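Local coordinates for protein ribosomal RNA small subunit methyltransferase E (Legionella pneumophila, PDB 5O95) that probably methylates N3 of uridine 1498 in 16S rRNA within the assembled 30S ribosomal subunit, using S-adenosyl-L-methionine as methyl donor, at residues R5-Y10 with V33-E38; L43-G48 with F53-E58; L194-E199 with E228-T233. All coordinates share one frame; numbering follows the deposited sequence.

Contact 1: R5-Y10 with V33-E38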
# COMPACT_ATOMS: atom_id res chain seq x y z
N ARG B 5 9.19 7.32 20.44
CA ARG B 5 9.08 5.87 20.40
C ARG B 5 10.47 5.25 20.43
O ARG B 5 11.38 5.70 19.73
CB ARG B 5 8.34 5.42 19.15
CG ARG B 5 8.04 3.94 19.14
CD ARG B 5 7.52 3.50 17.80
NE ARG B 5 7.40 2.05 17.71
CZ ARG B 5 7.20 1.39 16.58
NH1 ARG B 5 7.11 2.07 15.44
NH2 ARG B 5 7.11 0.07 16.57
N THR B 6 10.63 4.21 21.25
CA THR B 6 11.94 3.61 21.45
C THR B 6 12.39 2.92 20.17
O THR B 6 11.64 2.18 19.55
CB THR B 6 11.91 2.63 22.63
OG1 THR B 6 11.43 3.29 23.81
CG2 THR B 6 13.31 2.09 22.93
N ILE B 7 13.65 3.16 19.80
CA ILE B 7 14.26 2.50 18.66
C ILE B 7 14.33 1.00 18.90
O ILE B 7 14.79 0.54 19.95
CB ILE B 7 15.66 3.11 18.44
CG1 ILE B 7 15.54 4.57 17.98
CG2 ILE B 7 16.46 2.27 17.46
CD1 ILE B 7 14.88 4.72 16.63
N ARG B 8 13.89 0.22 17.90
CA ARG B 8 13.93 -1.23 17.93
C ARG B 8 15.00 -1.76 16.99
O ARG B 8 15.15 -1.26 15.87
CB ARG B 8 12.59 -1.82 17.49
CG ARG B 8 11.49 -1.67 18.53
CD ARG B 8 10.12 -1.83 17.88
NE ARG B 8 10.03 -3.05 17.08
CZ ARG B 8 9.90 -4.28 17.58
NH1 ARG B 8 9.83 -4.48 18.92
NH2 ARG B 8 9.86 -5.31 16.78
N ILE B 9 15.74 -2.78 17.44
CA ILE B 9 16.87 -3.34 16.70
C ILE B 9 16.80 -4.85 16.82
O ILE B 9 16.75 -5.39 17.93
CB ILE B 9 18.23 -2.84 17.26
CG1 ILE B 9 18.35 -1.31 17.20
CG2 ILE B 9 19.40 -3.52 16.55
CD1 ILE B 9 18.41 -0.77 15.75
N TYR B 10 16.83 -5.55 15.69
CA TYR B 10 16.82 -7.00 15.70
C TYR B 10 18.22 -7.51 16.01
O TYR B 10 19.19 -7.15 15.33
CB TYR B 10 16.45 -7.50 14.30
CG TYR B 10 16.65 -8.97 14.08
CD1 TYR B 10 15.89 -9.92 14.76
CD2 TYR B 10 17.64 -9.42 13.20
CE1 TYR B 10 16.08 -11.28 14.54
CE2 TYR B 10 17.84 -10.78 12.98
CZ TYR B 10 17.07 -11.71 13.64
OH TYR B 10 17.27 -13.05 13.40
N VAL B 33 26.23 4.77 13.77
CA VAL B 33 26.57 5.62 12.64
C VAL B 33 25.33 6.18 11.95
O VAL B 33 25.21 7.40 11.79
CB VAL B 33 27.50 4.89 11.64
CG1 VAL B 33 27.80 5.79 10.45
CG2 VAL B 33 28.79 4.46 12.33
N VAL B 34 24.42 5.30 11.52
CA VAL B 34 23.23 5.77 10.81
C VAL B 34 22.33 6.58 11.73
O VAL B 34 21.93 7.71 11.41
CB VAL B 34 22.48 4.60 10.15
CG1 VAL B 34 21.20 5.10 9.48
CG2 VAL B 34 23.37 3.89 9.15
N LEU B 35 21.98 6.02 12.89
CA LEU B 35 21.11 6.72 13.84
C LEU B 35 21.87 7.66 14.77
O LEU B 35 21.23 8.46 15.46
CB LEU B 35 20.32 5.70 14.67
CG LEU B 35 19.40 4.73 13.93
CD1 LEU B 35 18.70 3.82 14.92
CD2 LEU B 35 18.40 5.47 13.05
N ARG B 36 23.20 7.56 14.83
CA ARG B 36 24.03 8.46 15.63
C ARG B 36 23.66 8.45 17.12
O ARG B 36 23.73 9.47 17.80
CB ARG B 36 24.01 9.89 15.10
CG ARG B 36 24.48 10.01 13.70
CD ARG B 36 24.59 11.47 13.36
NE ARG B 36 25.14 11.67 12.03
CZ ARG B 36 24.99 12.81 11.37
NH1 ARG B 36 24.30 13.79 11.93
NH2 ARG B 36 25.51 12.95 10.16
N MET B 37 23.27 7.29 17.63
CA MET B 37 22.85 7.22 19.02
C MET B 37 24.05 7.26 19.96
O MET B 37 25.17 6.89 19.58
CB MET B 37 22.02 5.96 19.27
CG MET B 37 20.78 5.93 18.43
SD MET B 37 19.70 4.55 18.76
CE MET B 37 19.18 4.95 20.44
N GLU B 38 23.81 7.72 21.18
CA GLU B 38 24.89 8.03 22.11
C GLU B 38 24.73 7.23 23.40
O GLU B 38 23.66 6.71 23.71
CB GLU B 38 24.90 9.53 22.44
CG GLU B 38 24.76 10.42 21.21
CD GLU B 38 24.70 11.89 21.56
OE1 GLU B 38 25.21 12.27 22.64
OE2 GLU B 38 24.14 12.66 20.76

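Contact 2: L43-G48 with F53-E58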
# COMPACT_ATOMS: atom_id res chain seq x y z
N LEU B 43 17.26 1.40 23.91
CA LEU B 43 16.96 0.58 22.74
C LEU B 43 16.11 -0.59 23.19
O LEU B 43 16.24 -1.07 24.32
CB LEU B 43 18.23 -0.05 22.13
CG LEU B 43 19.28 0.81 21.44
CD1 LEU B 43 20.50 -0.02 21.08
CD2 LEU B 43 18.67 1.41 20.19
N THR B 44 15.27 -1.07 22.30
CA THR B 44 14.54 -2.32 22.49
C THR B 44 15.09 -3.29 21.48
O THR B 44 14.88 -3.11 20.27
CB THR B 44 13.04 -2.12 22.29
OG1 THR B 44 12.52 -1.17 23.23
CG2 THR B 44 12.31 -3.47 22.46
N LEU B 45 15.85 -4.28 21.93
CA LEU B 45 16.27 -5.33 21.02
C LEU B 45 15.18 -6.38 20.96
O LEU B 45 14.42 -6.56 21.91
CB LEU B 45 17.56 -5.99 21.51
CG LEU B 45 18.61 -4.98 21.95
CD1 LEU B 45 19.82 -5.72 22.54
CD2 LEU B 45 19.02 -4.06 20.80
N PHE B 46 15.08 -7.07 19.83
CA PHE B 46 14.23 -8.25 19.78
C PHE B 46 14.96 -9.31 18.97
O PHE B 46 15.81 -8.99 18.14
CB PHE B 46 12.84 -7.95 19.22
CG PHE B 46 12.87 -7.47 17.79
CD1 PHE B 46 13.18 -6.15 17.51
CD2 PHE B 46 12.63 -8.36 16.75
CE1 PHE B 46 13.23 -5.70 16.18
CE2 PHE B 46 12.67 -7.91 15.41
CZ PHE B 46 13.00 -6.59 15.15
N ASN B 47 14.61 -10.57 19.22
CA ASN B 47 15.46 -11.68 18.80
C ASN B 47 14.83 -12.58 17.75
O ASN B 47 15.40 -13.63 17.41
CB ASN B 47 15.94 -12.49 20.01
CG ASN B 47 14.84 -13.32 20.66
OD1 ASN B 47 13.65 -13.13 20.39
ND2 ASN B 47 15.24 -14.22 21.57
N GLY B 48 13.69 -12.18 17.17
CA GLY B 48 12.99 -13.02 16.23
C GLY B 48 12.20 -14.14 16.85
O GLY B 48 11.58 -14.92 16.13
N PHE B 53 14.09 -7.06 24.55
CA PHE B 53 15.13 -6.83 25.55
C PHE B 53 15.28 -5.33 25.72
O PHE B 53 15.68 -4.62 24.79
CB PHE B 53 16.43 -7.48 25.08
CG PHE B 53 16.31 -8.96 24.84
CD1 PHE B 53 15.85 -9.43 23.61
CD2 PHE B 53 16.64 -9.87 25.85
CE1 PHE B 53 15.70 -10.79 23.39
CE2 PHE B 53 16.49 -11.23 25.65
CZ PHE B 53 16.03 -11.69 24.40
N THR B 54 14.93 -4.82 26.89
CA THR B 54 15.10 -3.40 27.15
C THR B 54 16.56 -3.16 27.47
O THR B 54 17.12 -3.82 28.35
CB THR B 54 14.21 -2.97 28.32
OG1 THR B 54 12.85 -3.22 27.99
CG2 THR B 54 14.38 -1.47 28.59
N ALA B 55 17.18 -2.25 26.74
CA ALA B 55 18.62 -2.09 26.81
C ALA B 55 18.97 -0.61 26.78
O ALA B 55 18.16 0.24 26.39
CB ALA B 55 19.36 -2.82 25.67
N SER B 56 20.18 -0.30 27.20
CA SER B 56 20.70 1.04 27.08
C SER B 56 22.12 0.97 26.56
O SER B 56 22.84 -0.03 26.76
CB SER B 56 20.65 1.79 28.40
OG SER B 56 21.44 1.13 29.35
N ILE B 57 22.53 2.03 25.89
CA ILE B 57 23.85 2.07 25.28
C ILE B 57 24.86 2.39 26.37
O ILE B 57 24.80 3.46 26.98
CB ILE B 57 23.90 3.08 24.13
CG1 ILE B 57 22.93 2.63 23.04
CG2 ILE B 57 25.33 3.18 23.62
CD1 ILE B 57 23.02 3.44 21.75
N GLU B 58 25.76 1.45 26.63
CA GLU B 58 26.75 1.64 27.68
C GLU B 58 28.03 2.28 27.15
O GLU B 58 28.69 3.03 27.87
CB GLU B 58 27.08 0.30 28.34
CG GLU B 58 27.82 0.45 29.66
CD GLU B 58 27.82 -0.82 30.48
OE1 GLU B 58 28.86 -1.53 30.46
OE2 GLU B 58 26.79 -1.12 31.12
O HOH W 1 11.62 -2.05 25.73

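Contact 3: L194-E199 with E228-T233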
# COMPACT_ATOMS: atom_id res chain seq x y z
N LEU B 194 -1.52 -17.37 -0.97
CA LEU B 194 -2.04 -16.38 -1.91
C LEU B 194 -1.01 -16.17 -3.01
O LEU B 194 0.12 -15.76 -2.73
CB LEU B 194 -2.28 -15.05 -1.20
CG LEU B 194 -2.66 -13.86 -2.06
CD1 LEU B 194 -4.03 -14.07 -2.67
CD2 LEU B 194 -2.60 -12.59 -1.20
N ILE B 195 -1.42 -16.41 -4.25
CA ILE B 195 -0.60 -16.17 -5.43
C ILE B 195 -1.00 -14.84 -6.04
O ILE B 195 -2.16 -14.64 -6.42
CB ILE B 195 -0.78 -17.29 -6.46
CG1 ILE B 195 -0.28 -18.62 -5.89
CG2 ILE B 195 0.01 -16.96 -7.73
CD1 ILE B 195 -0.48 -19.79 -6.82
N ILE B 196 -0.04 -13.92 -6.15
CA ILE B 196 -0.20 -12.69 -6.92
C ILE B 196 0.71 -12.81 -8.12
O ILE B 196 1.93 -12.93 -7.97
CB ILE B 196 0.19 -11.47 -6.08
CG1 ILE B 196 -0.57 -11.53 -4.77
CG2 ILE B 196 -0.03 -10.18 -6.88
CD1 ILE B 196 -1.10 -10.26 -4.32
N GLY B 197 0.12 -12.79 -9.32
CA GLY B 197 0.88 -12.89 -10.54
C GLY B 197 1.39 -11.56 -11.03
O GLY B 197 1.20 -10.51 -10.41
N PRO B 198 2.05 -11.58 -12.18
CA PRO B 198 2.54 -10.34 -12.79
C PRO B 198 1.39 -9.58 -13.41
O PRO B 198 0.27 -10.07 -13.56
CB PRO B 198 3.50 -10.84 -13.87
CG PRO B 198 2.89 -12.17 -14.31
CD PRO B 198 2.29 -12.76 -13.03
N GLU B 199 1.70 -8.34 -13.82
CA GLU B 199 0.67 -7.49 -14.40
C GLU B 199 0.05 -8.11 -15.64
O GLU B 199 -1.14 -7.92 -15.89
CB GLU B 199 1.23 -6.09 -14.67
CG GLU B 199 1.86 -5.51 -13.41
CD GLU B 199 1.70 -4.01 -13.24
OE1 GLU B 199 1.67 -3.29 -14.26
OE2 GLU B 199 1.63 -3.55 -12.07
N GLU B 228 2.10 -4.35 -6.81
CA GLU B 228 2.46 -4.07 -5.43
C GLU B 228 1.26 -3.59 -4.64
O GLU B 228 1.13 -3.93 -3.46
CB GLU B 228 3.63 -3.08 -5.34
CG GLU B 228 3.32 -1.63 -5.65
CD GLU B 228 3.35 -1.30 -7.14
OE1 GLU B 228 3.44 -2.22 -7.97
OE2 GLU B 228 3.29 -0.09 -7.47
N THR B 229 0.35 -2.86 -5.27
CA THR B 229 -0.87 -2.49 -4.57
C THR B 229 -1.69 -3.72 -4.26
O THR B 229 -2.25 -3.85 -3.16
CB THR B 229 -1.69 -1.55 -5.45
OG1 THR B 229 -0.88 -0.46 -5.87
CG2 THR B 229 -2.89 -1.01 -4.65
N ALA B 230 -1.79 -4.63 -5.23
CA ALA B 230 -2.59 -5.84 -5.07
C ALA B 230 -2.11 -6.66 -3.89
O ALA B 230 -2.93 -7.19 -3.14
CB ALA B 230 -2.53 -6.68 -6.34
N ALA B 231 -0.80 -6.86 -3.76
CA ALA B 231 -0.27 -7.59 -2.62
C ALA B 231 -0.75 -6.98 -1.31
O ALA B 231 -1.22 -7.69 -0.42
CB ALA B 231 1.26 -7.60 -2.66
N ILE B 232 -0.59 -5.67 -1.17
CA ILE B 232 -0.89 -5.08 0.14
C ILE B 232 -2.40 -5.00 0.36
O ILE B 232 -2.88 -5.17 1.49
CB ILE B 232 -0.15 -3.75 0.32
CG1 ILE B 232 1.35 -3.94 0.02
CG2 ILE B 232 -0.29 -3.24 1.76
CD1 ILE B 232 1.98 -5.26 0.58
N THR B 233 -3.19 -4.78 -0.69
CA THR B 233 -4.64 -4.82 -0.57
C THR B 233 -5.13 -6.21 -0.19
O THR B 233 -6.01 -6.36 0.68
CB THR B 233 -5.26 -4.38 -1.92
OG1 THR B 233 -4.89 -3.01 -2.16
CG2 THR B 233 -6.77 -4.55 -1.93
O HOH W 2 3.38 -1.41 -10.77

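Contact 1: R5-Y10 with V33-E38
In the N-terminal PUA-type domain, I7, in the segment that runs into edge strand 8-10, meets L35 and M37 in the chain leaving helix 25-34, and the meeting is a small apolar one. I7 carries it. Its CG2 lies 3.7 Å from CD1 of L35, the two side chains meeting end on. The same methyl of I7 is 4.2 Å from SD of M37, a looser approach in which the M37 chain runs past I7, the two pointing opposite ways. One methyl therefore faces both a leucine branch and a thioether sulfur. With chi1 of I7 at -68°, CG2 stands anti to the backbone N, and this branch faces L35 and M37. On M37 the extended chi2 carries SD out to I7; the bend at chi3 (66°) sets only where CE goes. Between L35 and M37 the backbone turns out of the helix at R36, which has positive phi (58°), and after this turn M37 also comes to face the isoleucine that L35 meets. The backbones stay well apart, with CA of I7 and CA of L35 9.4 Å from each other, and the contact rests on side chains alone. M37 is buried, whereas I7 and L35 remain partly exposed. Beneath them runs strand 42-46, where I7 and M37 both pack on L43. I9 continues the apolar layer between strand and helix, touching A27, H30 and V31 of helix 25-34.

Contact 2: L43-G48 with F53-E58
L43 and L45 pair with A55 and F53 as the two hydrogen-bonded pairs of an antiparallel hairpin, with T44 opposite T54 as the non-hydrogen-bonded pair between them. Four backbone bonds hold the ladder. F53 N to L45 O is the shortest at 2.7 Å and nearly straight (169°); L43 N to A55 O measures 2.9 Å. A55 N returns a bond to L43 O and L45 N one to F53 O. Besides these, the CA-H of T44 points at F53 O, with CA and O 3.4 Å apart.

Apolar contacts occupy the face bearing L43, L45, F53, A55 and I57. CB of L45 meets CB of F53 at 4.0 Å, and CD1 of L43 reaches CG1 of I57 at 4.1 Å, the two chains set at a slant to each other.

An amide-to-ring-edge contact closes the turn end. The N47 side chain runs about perpendicular to that of F53, with amide and ring planes 70° apart. Its CG, set between backbone N and carbonyl carbon (chi1 72°), sits at the ring edge, 3.8 Å from F53 CE1. The amide's polar ends are engaged by D49 N and G13 O.

On the threonine face a water links OG1 of T44 and OG1 of T54, 2.8 Å from each. The hairpin is thus two-sided: leucines, alanine and phenylalanine turn to the domain interior, where V67, I69 and V72 of strand 64-74 join them, while on the threonine side a single water joins two hydroxyls whose side chains also have protein neighbours, T6 and R8 beside T44 and S71 beside T54.

Contact 3: L194-E199 with E228-T233
I196, the last residue of strand 191-196, sends its side chain against the first turns of helix 227-242, where A230 and A231 receive it. From CB the chain forks. CG2, anti to the backbone N, turns to A230 and stands 4.3 Å from its CB, an easy methyl-to-methyl contact. CG1 takes the place beside the backbone N (chi1 -52°) and carries CD1 on to the helix backbone itself. That terminal methyl lies 3.3 Å from CA of A231, tighter than usual van der Waals contact, and 3.5 Å from N of the same residue. It also meets CB of A231 at 3.9 Å and C of A230 at 3.8 Å. The chi2 of I196, -138°, is well away from a staggered value, which together with the short approach suggests some strain. The two alanines offer only methyl groups, letting the isoleucine tip come right up to the main chain.

Further along, the carboxylates of E199 and E228, probably both charged, approach each other, OE2 of E199 and OE1 of E228 being 4.7 Å apart. A water lies between them and donates to both, 2.9 Å from OE1 of E228; such bridging would probably ease their repulsion. E199 OE2 also accepts from T227 N, at the start of the helix, and E228 OE2 forms a salt bridge with K101 of the second subunit.

G197, next to I196, and L174 and L225, which flank I196 and A230 respectively, bind S-adenosyl-L-methionine in this protein, though none is bound to this chain here. The packing of a parallel-sheet strand end against the C-terminal helix thus adjoins the cofactor-binding residues, beside the dimer interface, in the SPOUT methyltransferase domain, a fold typified by its deep trefoil knot.

Overall arrangement
Contacts 1 and 2 are neighbours in the PUA-type domain, their centres 10 Å apart, and share one mixed sheet, with strands 8-10 and 42-46 side by side. They are joined directly: I7 O is 2.9 Å from T44 N, and I9 N is 3.0 Å from T44 O, both probable hydrogen bonds. Contact 3 belongs to the methyltransferase domain on the opposite side of the chain's centre, its own centre about 32 Å from that of contact 1 and 35 Å from that of contact 2. It adjoins the S-adenosyl-L-methionine site within this chain, while R5 of contact 1 packs on V224 of the second subunit. The PUA-type fold is commonly associated with RNA binding.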